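Local coordinates for Slr1438 protein (Synechocystis sp., PDB 3K25) that is of unknown function but is probably an aldose 1-epimerase-like protein that binds carbohydrate and may act as an isomerase, at residues L22-L27 / E37-G42; G72-D77 / P259-N264; L143-R148 / V282-S287; L185-G190 / D207-Q212. All blocks are in the same frame, centred on the assembly; numbering follows the deposited sequence.

Contact 1: L22-L27 / E37-G42; sequences LARLSL and EWTVQG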
loop_
_atom_site.group_PDB
_atom_site.type_symbol
_atom_site.label_atom_id
_atom_site.label_comp_id
_atom_site.label_asym_id
_atom_site.label_seq_id
_atom_site.Cartn_x
_atom_site.Cartn_y
_atom_site.Cartn_z
ATOM N N LEU A 22 3.371 -19.144 -13.751
ATOM C CA LEU A 22 1.914 -19.103 -13.755
ATOM C C LEU A 22 1.458 -17.945 -12.875
ATOM O O LEU A 22 0.541 -18.078 -12.059
ATOM C CB LEU A 22 1.327 -20.419 -13.236
ATOM C CG LEU A 22 0.986 -21.463 -14.300
ATOM C CD1 LEU A 22 2.208 -21.764 -15.142
ATOM C CD2 LEU A 22 0.478 -22.716 -13.627
ATOM N N ALA A 23 2.110 -16.802 -13.055
ATOM C CA ALA A 23 1.792 -15.613 -12.284
ATOM C C ALA A 23 1.191 -14.510 -13.149
ATOM O O ALA A 23 1.725 -14.168 -14.208
ATOM C CB ALA A 23 3.040 -15.095 -11.590
ATOM N N ARG A 24 0.075 -13.962 -12.689
ATOM C CA ARG A 24 -0.575 -12.882 -13.403
ATOM C C ARG A 24 -1.081 -11.816 -12.441
ATOM O O ARG A 24 -1.612 -12.114 -11.361
ATOM C CB ARG A 24 -1.705 -13.419 -14.293
ATOM C CG ARG A 24 -2.557 -14.549 -13.707
ATOM C CD ARG A 24 -3.045 -15.471 -14.833
ATOM N NE ARG A 24 -3.646 -14.721 -15.934
ATOM C CZ ARG A 24 -3.484 -15.020 -17.220
ATOM N NH1 ARG A 24 -2.738 -16.055 -17.570
ATOM N NH2 ARG A 24 -4.064 -14.283 -18.156
ATOM N N LEU A 25 -0.890 -10.564 -12.835
ATOM C CA LEU A 25 -1.297 -9.443 -12.003
ATOM C C LEU A 25 -2.112 -8.426 -12.804
ATOM O O LEU A 25 -1.926 -8.268 -14.021
ATOM C CB LEU A 25 -0.041 -8.797 -11.400
ATOM C CG LEU A 25 -0.133 -7.572 -10.488
ATOM C CD1 LEU A 25 1.084 -7.565 -9.565
ATOM C CD2 LEU A 25 -0.217 -6.287 -11.312
ATOM N N SER A 26 -3.022 -7.752 -12.114
ATOM C CA SER A 26 -3.857 -6.746 -12.743
ATOM C C SER A 26 -3.610 -5.398 -12.086
ATOM O O SER A 26 -3.813 -5.237 -10.882
ATOM C CB SER A 26 -5.336 -7.122 -12.618
ATOM O OG SER A 26 -5.584 -8.399 -13.180
ATOM N N LEU A 27 -3.167 -4.430 -12.883
ATOM C CA LEU A 27 -2.897 -3.091 -12.385
ATOM C C LEU A 27 -3.710 -2.068 -13.182
ATOM O O LEU A 27 -3.680 -2.071 -14.406
ATOM C CB LEU A 27 -1.390 -2.819 -12.473
ATOM C CG LEU A 27 -0.785 -1.420 -12.376
ATOM C CD1 LEU A 27 -1.447 -0.582 -11.318
ATOM C CD2 LEU A 27 0.693 -1.585 -12.104
ATOM N N GLU A 37 -5.491 -7.113 -8.368
ATOM C CA GLU A 37 -5.470 -8.557 -8.143
ATOM C C GLU A 37 -4.152 -9.179 -8.564
ATOM O O GLU A 37 -3.484 -8.683 -9.466
ATOM C CB GLU A 37 -6.615 -9.229 -8.909
ATOM C CG GLU A 37 -7.962 -8.556 -8.724
ATOM C CD GLU A 37 -9.125 -9.400 -9.220
ATOM O OE1 GLU A 37 -8.979 -10.102 -10.247
ATOM O OE2 GLU A 37 -10.198 -9.353 -8.587
ATOM N N TRP A 38 -3.790 -10.274 -7.906
ATOM C CA TRP A 38 -2.546 -10.985 -8.200
ATOM C C TRP A 38 -2.742 -12.478 -7.957
ATOM O O TRP A 38 -3.219 -12.871 -6.896
ATOM C CB TRP A 38 -1.429 -10.436 -7.307
ATOM C CG TRP A 38 -0.118 -11.179 -7.352
ATOM C CD1 TRP A 38 0.346 -11.981 -8.356
ATOM C CD2 TRP A 38 0.926 -11.128 -6.364
ATOM N NE1 TRP A 38 1.615 -12.430 -8.057
ATOM C CE2 TRP A 38 1.995 -11.922 -6.843
ATOM C CE3 TRP A 38 1.061 -10.485 -5.123
ATOM C CZ2 TRP A 38 3.186 -12.093 -6.126
ATOM C CZ3 TRP A 38 2.250 -10.652 -4.408
ATOM C CH2 TRP A 38 3.298 -11.454 -4.916
ATOM N N THR A 39 -2.407 -13.304 -8.950
ATOM C CA THR A 39 -2.536 -14.765 -8.815
ATOM C C THR A 39 -1.291 -15.541 -9.219
ATOM O O THR A 39 -0.625 -15.232 -10.207
ATOM C CB THR A 39 -3.708 -15.358 -9.633
ATOM O OG1 THR A 39 -3.495 -15.129 -11.034
ATOM C CG2 THR A 39 -5.016 -14.759 -9.192
ATOM N N VAL A 40 -0.999 -16.559 -8.421
ATOM C CA VAL A 40 0.135 -17.444 -8.630
ATOM C C VAL A 40 -0.425 -18.850 -8.750
ATOM O O VAL A 40 -0.971 -19.395 -7.796
ATOM C CB VAL A 40 1.101 -17.373 -7.447
ATOM C CG1 VAL A 40 2.049 -16.210 -7.633
ATOM C CG2 VAL A 40 0.314 -17.173 -6.157
ATOM N N GLN A 41 -0.293 -19.434 -9.934
ATOM C CA GLN A 41 -0.807 -20.773 -10.180
ATOM C C GLN A 41 -2.321 -20.753 -10.058
ATOM O O GLN A 41 -2.938 -21.760 -9.715
ATOM C CB GLN A 41 -0.223 -21.775 -9.184
ATOM C CG GLN A 41 1.283 -21.892 -9.257
ATOM C CD GLN A 41 1.829 -22.941 -8.313
ATOM O OE1 GLN A 41 1.610 -22.879 -7.103
ATOM N NE2 GLN A 41 2.546 -23.912 -8.863
ATOM N N GLY A 42 -2.910 -19.590 -10.314
ATOM C CA GLY A 42 -4.358 -19.469 -10.259
ATOM C C GLY A 42 -4.973 -19.176 -8.904
ATOM O O GLY A 42 -6.176 -18.913 -8.808
#
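Trp38 and Leu25 sit side by side on one face of an antiparallel hairpin, whose strand segments 23-27 and 37-40 run at 178° with axes 4.7 Å apart. Arg24 and Thr39 form a hydrogen-bonded pair, with Thr39 N donating to Arg24 O at 2.8 Å and Arg24 N donating back to Thr39 O at 2.9 Å. Ser26 N bonds to Glu37 O on one side of that pair, and Gln41 N to Leu22 O on the other. At the start of the strand, Leu22 and Ala23 both face Asp18 in a G1 beta bulge.

The side chain of Trp38 can be followed outward. CB and then CG each stand 4.4 Å from Leu25 CD1, the methyl approaching the ring obliquely. CG lies anti to the backbone N (chi1 172°), which brings the CD1 edge of the ring to the neighbouring strand: CD1 is 3.6 Å from Arg24 O, with that oxygen in the ring plane. NE1 passes Val40 CG1 of its own strand at 3.8 Å, and Val40 CG1 in turn meets Ala23 CB at 4.2 Å. At the tip, CH2 packs on Leu143 and Phe284 of the neighbouring sheet.

The other face carries Arg24, Ser26, Glu37 and Thr39. There the guanidinium of Arg24 pairs with Glu17 and the carboxylate of Glu37 with Arg50. Chemically the hairpin is two-sided: a hydrocarbon and indole face turned to the protein interior, and a polar face whose charges find their partners outside the two segments.

Contact 2: G72-D77 / P259-N264; sequences GNLPQD and PRNALN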
loop_
_atom_site.group_PDB
_atom_site.type_symbol
_atom_site.label_atom_id
_atom_site.label_comp_id
_atom_site.label_asym_id
_atom_site.label_seq_id
_atom_site.Cartn_x
_atom_site.Cartn_y
_atom_site.Cartn_z
ATOM N N GLY A 72 -2.472 7.199 7.228
ATOM C CA GLY A 72 -3.431 7.430 8.290
ATOM C C GLY A 72 -4.016 8.824 8.136
ATOM O O GLY A 72 -3.949 9.430 7.056
ATOM N N ASN A 73 -4.578 9.364 9.210
ATOM C CA ASN A 73 -5.173 10.688 9.114
ATOM C C ASN A 73 -4.429 11.682 9.988
ATOM O O ASN A 73 -3.486 11.324 10.692
ATOM C CB ASN A 73 -6.629 10.616 9.549
ATOM C CG ASN A 73 -6.764 10.094 10.950
ATOM O OD1 ASN A 73 -6.403 10.775 11.901
ATOM N ND2 ASN A 73 -7.249 8.861 11.089
ATOM N N LEU A 74 -4.857 12.938 9.925
ATOM C CA LEU A 74 -4.254 13.991 10.723
ATOM C C LEU A 74 -5.325 14.594 11.627
ATOM O O LEU A 74 -6.505 14.617 11.279
ATOM C CB LEU A 74 -3.669 15.095 9.826
ATOM C CG LEU A 74 -2.608 14.719 8.778
ATOM C CD1 LEU A 74 -2.199 15.968 7.986
ATOM C CD2 LEU A 74 -1.400 14.097 9.458
ATOM N N PRO A 75 -4.922 15.074 12.814
ATOM C CA PRO A 75 -5.897 15.675 13.726
ATOM C C PRO A 75 -6.509 16.874 13.009
ATOM O O PRO A 75 -5.788 17.728 12.486
ATOM C CB PRO A 75 -5.039 16.104 14.916
ATOM C CG PRO A 75 -3.896 15.140 14.884
ATOM C CD PRO A 75 -3.579 15.060 13.414
ATOM N N GLN A 76 -7.832 16.935 12.979
ATOM C CA GLN A 76 -8.525 18.038 12.317
ATOM C C GLN A 76 -8.303 17.926 10.811
ATOM O O GLN A 76 -8.676 18.827 10.052
ATOM C CB GLN A 76 -7.984 19.407 12.780
ATOM C CG GLN A 76 -7.645 19.563 14.261
ATOM C CD GLN A 76 -8.834 19.343 15.167
ATOM O OE1 GLN A 76 -9.179 18.208 15.491
ATOM N NE2 GLN A 76 -9.474 20.433 15.577
ATOM N N ASP A 77 -7.685 16.826 10.384
ATOM C CA ASP A 77 -7.399 16.618 8.972
ATOM C C ASP A 77 -6.535 17.738 8.393
ATOM O O ASP A 77 -6.678 18.105 7.224
ATOM C CB ASP A 77 -8.702 16.498 8.174
ATOM C CG ASP A 77 -9.232 15.072 8.130
ATOM O OD1 ASP A 77 -8.943 14.293 9.066
ATOM O OD2 ASP A 77 -9.948 14.728 7.164
ATOM N N PRO A 259 4.414 6.558 11.024
ATOM C CA PRO A 259 3.083 6.335 11.604
ATOM C C PRO A 259 2.090 7.471 11.348
ATOM O O PRO A 259 2.395 8.445 10.660
ATOM C CB PRO A 259 3.392 6.172 13.088
ATOM C CG PRO A 259 4.517 7.140 13.281
ATOM C CD PRO A 259 5.401 6.867 12.079
ATOM N N ARG A 260 0.896 7.339 11.910
ATOM C CA ARG A 260 -0.114 8.367 11.748
ATOM C C ARG A 260 0.363 9.675 12.368
ATOM O O ARG A 260 1.041 9.676 13.399
ATOM C CB ARG A 260 -1.431 7.937 12.402
ATOM C CG ARG A 260 -2.479 9.039 12.423
ATOM C CD ARG A 260 -3.848 8.553 12.880
ATOM N NE ARG A 260 -3.883 8.180 14.292
ATOM C CZ ARG A 260 -4.985 7.804 14.938
ATOM N NH1 ARG A 260 -6.146 7.752 14.294
ATOM N NH2 ARG A 260 -4.929 7.479 16.226
ATOM N N ASN A 261 0.003 10.779 11.720
ATOM C CA ASN A 261 0.340 12.134 12.150
ATOM C C ASN A 261 1.836 12.454 12.165
ATOM O O ASN A 261 2.298 13.328 12.898
ATOM C CB ASN A 261 -0.255 12.412 13.526
ATOM C CG ASN A 261 -0.389 13.893 13.806
ATOM O OD1 ASN A 261 -0.091 14.349 14.905
ATOM N ND2 ASN A 261 -0.846 14.655 12.811
ATOM N N ALA A 262 2.588 11.748 11.337
ATOM C CA ALA A 262 4.027 11.956 11.234
ATOM C C ALA A 262 4.355 13.340 10.635
ATOM O O ALA A 262 5.358 13.963 10.993
ATOM C CB ALA A 262 4.638 10.838 10.377
ATOM N N LEU A 263 3.506 13.810 9.722
ATOM C CA LEU A 263 3.694 15.111 9.079
ATOM C C LEU A 263 3.621 16.242 10.108
ATOM O O LEU A 263 4.107 17.344 9.861
ATOM C CB LEU A 263 2.622 15.320 8.004
ATOM C CG LEU A 263 2.793 16.487 7.023
ATOM C CD1 LEU A 263 4.052 16.275 6.210
ATOM C CD2 LEU A 263 1.590 16.584 6.103
ATOM N N ASN A 264 3.006 15.959 11.258
ATOM C CA ASN A 264 2.867 16.944 12.331
ATOM C C ASN A 264 3.800 16.719 13.514
ATOM O O ASN A 264 4.309 17.685 14.101
ATOM C CB ASN A 264 1.432 16.964 12.865
ATOM C CG ASN A 264 0.494 17.743 11.985
ATOM O OD1 ASN A 264 0.755 18.900 11.643
ATOM N ND2 ASN A 264 -0.618 17.121 11.620
HETATM O O HOH W 1 -1.047 11.127 8.913
#
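Asn73 and Arg260 lie side by side and point the same way, their amide and guanidinium planes 57° apart. Asn73 OD1 rests against Arg260 CD at 3.5 Å, while Asn73 ND2 lies at the guanidinium edge, in its plane and 3.6 Å from Arg260 NH1. Arg260 comes alongside because its chain is extended as far as CD and then bends (chi3 69°). Alanine at the Asn73 position would lack the amide flanking the CD and NH1 of Arg260, and the guanidinium would probably be freer to turn.

Next to this pair a water joins the two backbones, donating to Asn73 O at 3.0 Å and accepting from Asn261 N at 3.0 Å. Leu74 supplies the apolar part: its CD1 meets Leu263 CD2 at 4.3 Å, and its CD2 lies 3.8 Å from Asn264 ND2.

Further out, the type II turn from Pro259 to Ala262 sets Arg260 and Asn261 in place ahead of the short helix, and Asn264 ND2 is held by Gln78 O. Phe79 touches Leu74, Leu263 and Asn264 alike, so one aromatic backs the apolar portion. Gly72 takes backbone angles (phi 83°) that by themselves call for glycine. The chemistry implies a surface junction between two loop regions, joined through a shared water and van der Waals contact and owing little to paired charges.

Contact 3: L143-R148 / V282-S287; sequences LRIEQR and VNFQVS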
loop_
_atom_site.group_PDB
_atom_site.type_symbol
_atom_site.label_atom_id
_atom_site.label_comp_id
_atom_site.label_asym_id
_atom_site.label_seq_id
_atom_site.Cartn_x
_atom_site.Cartn_y
_atom_site.Cartn_z
ATOM N N LEU A 143 6.296 -9.909 -6.165
ATOM C CA LEU A 143 5.984 -8.595 -6.712
ATOM C C LEU A 143 6.848 -7.571 -6.011
ATOM O O LEU A 143 6.819 -7.454 -4.781
ATOM C CB LEU A 143 4.520 -8.224 -6.494
ATOM C CG LEU A 143 4.234 -6.787 -6.935
ATOM C CD1 LEU A 143 4.787 -6.519 -8.318
ATOM C CD2 LEU A 143 2.749 -6.569 -6.898
ATOM N N ARG A 144 7.613 -6.830 -6.799
ATOM C CA ARG A 144 8.502 -5.805 -6.270
ATOM C C ARG A 144 8.058 -4.468 -6.831
ATOM O O ARG A 144 7.768 -4.353 -8.021
ATOM C CB ARG A 144 9.951 -6.077 -6.706
ATOM C CG ARG A 144 10.978 -5.132 -6.097
ATOM C CD ARG A 144 12.366 -5.293 -6.732
ATOM N NE ARG A 144 13.415 -4.618 -5.960
ATOM C CZ ARG A 144 13.766 -4.970 -4.724
ATOM N NH1 ARG A 144 13.152 -5.991 -4.128
ATOM N NH2 ARG A 144 14.727 -4.310 -4.082
ATOM N N ILE A 145 7.980 -3.462 -5.972
ATOM C CA ILE A 145 7.595 -2.134 -6.419
ATOM C C ILE A 145 8.730 -1.230 -6.002
ATOM O O ILE A 145 9.182 -1.266 -4.856
ATOM C CB ILE A 145 6.287 -1.651 -5.778
ATOM C CG1 ILE A 145 5.235 -2.757 -5.838
ATOM C CG2 ILE A 145 5.770 -0.436 -6.542
ATOM C CD1 ILE A 145 3.870 -2.334 -5.356
ATOM N N GLU A 146 9.217 -0.447 -6.949
ATOM C CA GLU A 146 10.322 0.446 -6.674
ATOM C C GLU A 146 9.820 1.866 -6.817
ATOM O O GLU A 146 9.106 2.198 -7.769
ATOM C CB GLU A 146 11.475 0.156 -7.635
ATOM C CG GLU A 146 11.888 -1.310 -7.618
ATOM C CD GLU A 146 13.138 -1.593 -8.431
ATOM O OE1 GLU A 146 13.208 -1.160 -9.605
ATOM O OE2 GLU A 146 14.049 -2.263 -7.893
ATOM N N GLN A 147 10.191 2.702 -5.856
ATOM C CA GLN A 147 9.734 4.075 -5.862
ATOM C C GLN A 147 10.867 5.070 -5.904
ATOM O O GLN A 147 11.945 4.823 -5.371
ATOM C CB GLN A 147 8.903 4.378 -4.603
ATOM C CG GLN A 147 7.927 3.291 -4.148
ATOM C CD GLN A 147 8.612 2.206 -3.326
ATOM O OE1 GLN A 147 9.384 2.506 -2.419
ATOM N NE2 GLN A 147 8.321 0.942 -3.632
ATOM N N ARG A 148 10.600 6.195 -6.561
ATOM C CA ARG A 148 11.527 7.310 -6.612
ATOM C C ARG A 148 10.618 8.472 -6.223
ATOM O O ARG A 148 9.644 8.769 -6.911
ATOM C CB ARG A 148 12.111 7.539 -8.009
ATOM C CG ARG A 148 13.178 8.640 -8.021
ATOM C CD ARG A 148 13.801 8.871 -9.398
ATOM N NE ARG A 148 12.791 9.167 -10.415
ATOM C CZ ARG A 148 13.051 9.575 -11.655
ATOM N NH1 ARG A 148 14.304 9.751 -12.051
ATOM N NH2 ARG A 148 12.055 9.801 -12.504
ATOM N N VAL A 282 9.663 -1.986 -1.928
ATOM C CA VAL A 282 8.949 -2.907 -1.063
ATOM C C VAL A 282 8.862 -4.203 -1.862
ATOM O O VAL A 282 8.754 -4.177 -3.083
ATOM C CB VAL A 282 7.549 -2.391 -0.729
ATOM C CG1 VAL A 282 6.843 -3.392 0.145
ATOM C CG2 VAL A 282 7.652 -1.055 -0.006
ATOM N N ASN A 283 8.933 -5.339 -1.183
ATOM C CA ASN A 283 8.892 -6.615 -1.883
ATOM C C ASN A 283 7.867 -7.561 -1.285
ATOM O O ASN A 283 7.607 -7.550 -0.084
ATOM C CB ASN A 283 10.272 -7.271 -1.853
ATOM C CG ASN A 283 10.447 -8.314 -2.941
ATOM O OD1 ASN A 283 10.791 -7.991 -4.085
ATOM N ND2 ASN A 283 10.202 -9.575 -2.593
ATOM N N PHE A 284 7.274 -8.375 -2.146
ATOM C CA PHE A 284 6.277 -9.333 -1.712
ATOM C C PHE A 284 6.646 -10.698 -2.265
ATOM O O PHE A 284 6.699 -10.894 -3.476
ATOM C CB PHE A 284 4.905 -8.888 -2.195
ATOM C CG PHE A 284 4.523 -7.522 -1.709
ATOM C CD1 PHE A 284 4.247 -7.303 -0.359
ATOM C CD2 PHE A 284 4.488 -6.437 -2.592
ATOM C CE1 PHE A 284 3.945 -6.024 0.107
ATOM C CE2 PHE A 284 4.185 -5.154 -2.133
ATOM C CZ PHE A 284 3.914 -4.948 -0.775
ATOM N N GLN A 285 6.919 -11.632 -1.362
ATOM C CA GLN A 285 7.313 -12.975 -1.752
ATOM C C GLN A 285 6.320 -14.011 -1.250
ATOM O O GLN A 285 5.952 -14.012 -0.077
ATOM C CB GLN A 285 8.696 -13.285 -1.177
ATOM C CG GLN A 285 9.317 -14.553 -1.698
ATOM C CD GLN A 285 9.785 -14.404 -3.125
ATOM O OE1 GLN A 285 10.752 -13.686 -3.407
ATOM N NE2 GLN A 285 9.095 -15.071 -4.043
ATOM N N VAL A 286 5.867 -14.884 -2.140
ATOM C CA VAL A 286 4.955 -15.940 -1.729
ATOM C C VAL A 286 5.717 -17.270 -1.779
ATOM O O VAL A 286 6.526 -17.511 -2.683
ATOM C CB VAL A 286 3.678 -16.001 -2.624
ATOM C CG1 VAL A 286 4.022 -16.418 -4.035
ATOM C CG2 VAL A 286 2.685 -16.966 -2.024
ATOM N N SER A 287 5.478 -18.116 -0.781
ATOM C CA SER A 287 6.134 -19.421 -0.696
ATOM C C SER A 287 5.105 -20.500 -0.417
ATOM O O SER A 287 4.096 -20.241 0.239
ATOM C CB SER A 287 7.176 -19.422 0.424
ATOM O OG SER A 287 8.249 -18.559 0.106
#
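Arg144 and Asn283 cross at about a right angle, with guanidinium and amide planes 51° apart. Arg144 NH1 donates to Asn283 OD1 at 3.1 Å; the oxygen lies in the guanidinium plane, but the donor stands above the amide's carbonyl plane, and the N-H...O angle is a bent 137°. The chain of Arg144, extended from CG to NE, also presents NE to Glu146 OE2 at 3.1 Å in a salt bridge, and Trp281 adds a cation-pi contact. A leucine in place of Arg144 has no guanidinium, which would probably leave the Asn283 amide freer to turn and the Glu146 carboxylate without its opposite charge.

On the other face Phe284 turns its ring edge to Ile145 CD1, 4.3 Å from CE2, and its CD2 approaches Leu143 CB at 4.3 Å. Phe163 packs against Ile145 and Val282 there, while Gln147 OE1 is bonded to Tyr237.

Between the two faces, the strands run antiparallel, with Ile145 N to Val282 O and Val282 N to Ile145 O both at 3.1 Å and Phe284 N to Leu143 O at 2.8 Å. The pairing joins strands distant in sequence inside the large sheet. Its chemistry is divided: a polar and charged network on the Arg144 side, aliphatic and aromatic packing on the Phe284 side.

Contact 4: L185-G190 / D207-Q212; sequences LDQKTG and DLAFTQ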
loop_
_atom_site.group_PDB
_atom_site.type_symbol
_atom_site.label_atom_id
_atom_site.label_comp_id
_atom_site.label_asym_id
_atom_site.label_seq_id
_atom_site.Cartn_x
_atom_site.Cartn_y
_atom_site.Cartn_z
ATOM N N LEU A 185 0.484 -0.637 18.638
ATOM C CA LEU A 185 -0.425 0.430 19.010
ATOM C C LEU A 185 -1.798 0.238 18.371
ATOM O O LEU A 185 -1.943 0.360 17.155
ATOM C CB LEU A 185 0.174 1.763 18.570
ATOM C CG LEU A 185 -0.471 3.038 19.093
ATOM C CD1 LEU A 185 -1.885 3.183 18.548
ATOM C CD2 LEU A 185 -0.463 2.999 20.611
ATOM N N ASP A 186 -2.800 -0.062 19.195
ATOM C CA ASP A 186 -4.162 -0.251 18.703
ATOM C C ASP A 186 -4.688 1.111 18.291
ATOM O O ASP A 186 -5.262 1.838 19.100
ATOM C CB ASP A 186 -5.065 -0.824 19.792
ATOM C CG ASP A 186 -6.493 -1.009 19.319
ATOM O OD1 ASP A 186 -6.737 -1.927 18.510
ATOM O OD2 ASP A 186 -7.368 -0.227 19.747
ATOM N N GLN A 187 -4.491 1.448 17.025
ATOM C CA GLN A 187 -4.915 2.734 16.513
ATOM C C GLN A 187 -6.365 3.075 16.791
ATOM O O GLN A 187 -6.749 4.242 16.728
ATOM C CB GLN A 187 -4.610 2.803 15.025
ATOM C CG GLN A 187 -3.123 2.854 14.769
ATOM C CD GLN A 187 -2.789 2.899 13.310
ATOM O OE1 GLN A 187 -2.947 1.911 12.600
ATOM N NE2 GLN A 187 -2.329 4.050 12.844
ATOM N N LYS A 188 -7.170 2.068 17.113
ATOM C CA LYS A 188 -8.576 2.302 17.419
ATOM C C LYS A 188 -8.678 3.073 18.734
ATOM O O LYS A 188 -9.170 4.200 18.776
ATOM C CB LYS A 188 -9.322 0.975 17.558
ATOM C CG LYS A 188 -9.297 0.108 16.314
ATOM C CD LYS A 188 -10.137 -1.166 16.485
ATOM C CE LYS A 188 -9.622 -2.046 17.625
ATOM N NZ LYS A 188 -10.344 -3.343 17.728
ATOM N N THR A 189 -8.193 2.446 19.800
ATOM C CA THR A 189 -8.225 3.027 21.135
ATOM C C THR A 189 -7.075 3.996 21.392
ATOM O O THR A 189 -7.248 5.024 22.046
ATOM C CB THR A 189 -8.171 1.921 22.193
ATOM O OG1 THR A 189 -6.913 1.241 22.104
ATOM C CG2 THR A 189 -9.294 0.916 21.965
ATOM N N GLY A 190 -5.897 3.664 20.878
ATOM C CA GLY A 190 -4.744 4.521 21.075
ATOM C C GLY A 190 -3.854 4.004 22.187
ATOM O O GLY A 190 -2.841 4.620 22.515
ATOM N N ASP A 207 -6.413 -3.380 14.436
ATOM C CA ASP A 207 -5.801 -2.266 13.719
ATOM C C ASP A 207 -4.533 -1.896 14.465
ATOM O O ASP A 207 -4.485 -0.881 15.157
ATOM C CB ASP A 207 -6.761 -1.071 13.679
ATOM C CG ASP A 207 -6.321 0.007 12.697
ATOM O OD1 ASP A 207 -5.248 0.620 12.891
ATOM O OD2 ASP A 207 -7.053 0.244 11.718
ATOM N N LEU A 208 -3.505 -2.724 14.312
ATOM C CA LEU A 208 -2.243 -2.522 15.012
ATOM C C LEU A 208 -1.115 -1.828 14.238
ATOM O O LEU A 208 -0.842 -2.140 13.072
ATOM C CB LEU A 208 -1.735 -3.872 15.537
ATOM C CG LEU A 208 -2.730 -4.842 16.203
ATOM C CD1 LEU A 208 -3.830 -4.078 16.944
ATOM C CD2 LEU A 208 -3.351 -5.731 15.140
ATOM N N ALA A 209 -0.452 -0.888 14.911
ATOM C CA ALA A 209 0.662 -0.154 14.322
ATOM C C ALA A 209 1.956 -0.419 15.099
ATOM O O ALA A 209 2.153 0.114 16.197
ATOM C CB ALA A 209 0.357 1.339 14.309
ATOM N N PHE A 210 2.824 -1.259 14.538
ATOM C CA PHE A 210 4.106 -1.563 15.155
ATOM C C PHE A 210 5.102 -0.508 14.659
ATOM O O PHE A 210 5.671 -0.638 13.577
ATOM C CB PHE A 210 4.577 -2.940 14.715
ATOM C CG PHE A 210 3.618 -4.047 15.037
ATOM C CD1 PHE A 210 3.751 -4.783 16.210
ATOM C CD2 PHE A 210 2.600 -4.380 14.150
ATOM C CE1 PHE A 210 2.893 -5.839 16.497
ATOM C CE2 PHE A 210 1.734 -5.436 14.427
ATOM C CZ PHE A 210 1.882 -6.168 15.605
ATOM N N THR A 211 5.322 0.543 15.435
ATOM C CA THR A 211 6.240 1.579 14.991
ATOM C C THR A 211 7.682 1.388 15.446
ATOM O O THR A 211 8.516 2.278 15.248
ATOM C CB THR A 211 5.762 2.971 15.446
ATOM O OG1 THR A 211 5.783 3.041 16.876
ATOM C CG2 THR A 211 4.342 3.233 14.949
ATOM N N GLN A 212 7.976 0.234 16.043
ATOM C CA GLN A 212 9.324 -0.081 16.530
ATOM C C GLN A 212 9.685 -1.494 16.083
ATOM O O GLN A 212 9.440 -2.466 16.801
ATOM C CB GLN A 212 9.357 -0.003 18.056
ATOM C CG GLN A 212 10.747 -0.003 18.663
ATOM C CD GLN A 212 11.530 1.241 18.305
ATOM O OE1 GLN A 212 11.031 2.360 18.440
ATOM N NE2 GLN A 212 12.766 1.056 17.852
#
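Leu185 and Ala209 face each other where two antiparallel strands meet, Ala209 N donating to Leu185 O at 3.0 Å from above the carbonyl plane, with a weak bond returned from Leu185 N to Ala209 O. Two residues on, Gln187 N bonds to Asp207 O at 3.0 Å, nearly along the C=O axis.

The side chain of Gln187 crosses that of Asp207 at about a right angle, its amide plane 57° from the carboxylate. On the way its CG passes Ala209 CB at 3.8 Å, and Ala209 CB also meets Leu185 CB at 4.3 Å. Lys188 lays CG against Asp207 CB, again at 3.8 Å, while its ammonium bonds to Glu205 O.

Asp186 is turned with CG anti to the backbone N (chi1 179°), so that OD1 lies 3.9 Å from Leu208 CD1 and OD2 faces the turn ahead. There OD2 accepts from both Thr189 N and Thr189 OG1, each at 2.8 Å, two bonds that fix the carboxylate. The backbone bond from Gly190 N to Asp186 O closes the same turn. The arrangement is a strand running into an Asx motif, in an antiparallel sheet where 205-210 pairs with 183-186 and 239-245, consistent with the beta-supersandwich fold of galactose mutarotase-like proteins.

The four contacts form two touching pairs. Contacts 1 and 3, centres 14 Å apart, pack sheet on sheet: Trp38 CH2 comes 3.6 Å from Leu143 N, and Val40 CG1 lies 4.1 Å from Val286 CG1. Contacts 2 and 4, also 14 Å between centres, meet where Pro259 CB touches Thr211 CG2 at 3.6 Å, and contact 4 is nested in the loop that contact 2 closes. Between pairs the separation is large: contacts 1 and 2 have centres 34 Å apart, on opposite sides of the chain's centre, and contacts 3 and 4 approach no nearer than about 14 Å between nearest atoms. The position of any carbohydrate pocket relative to them is not established.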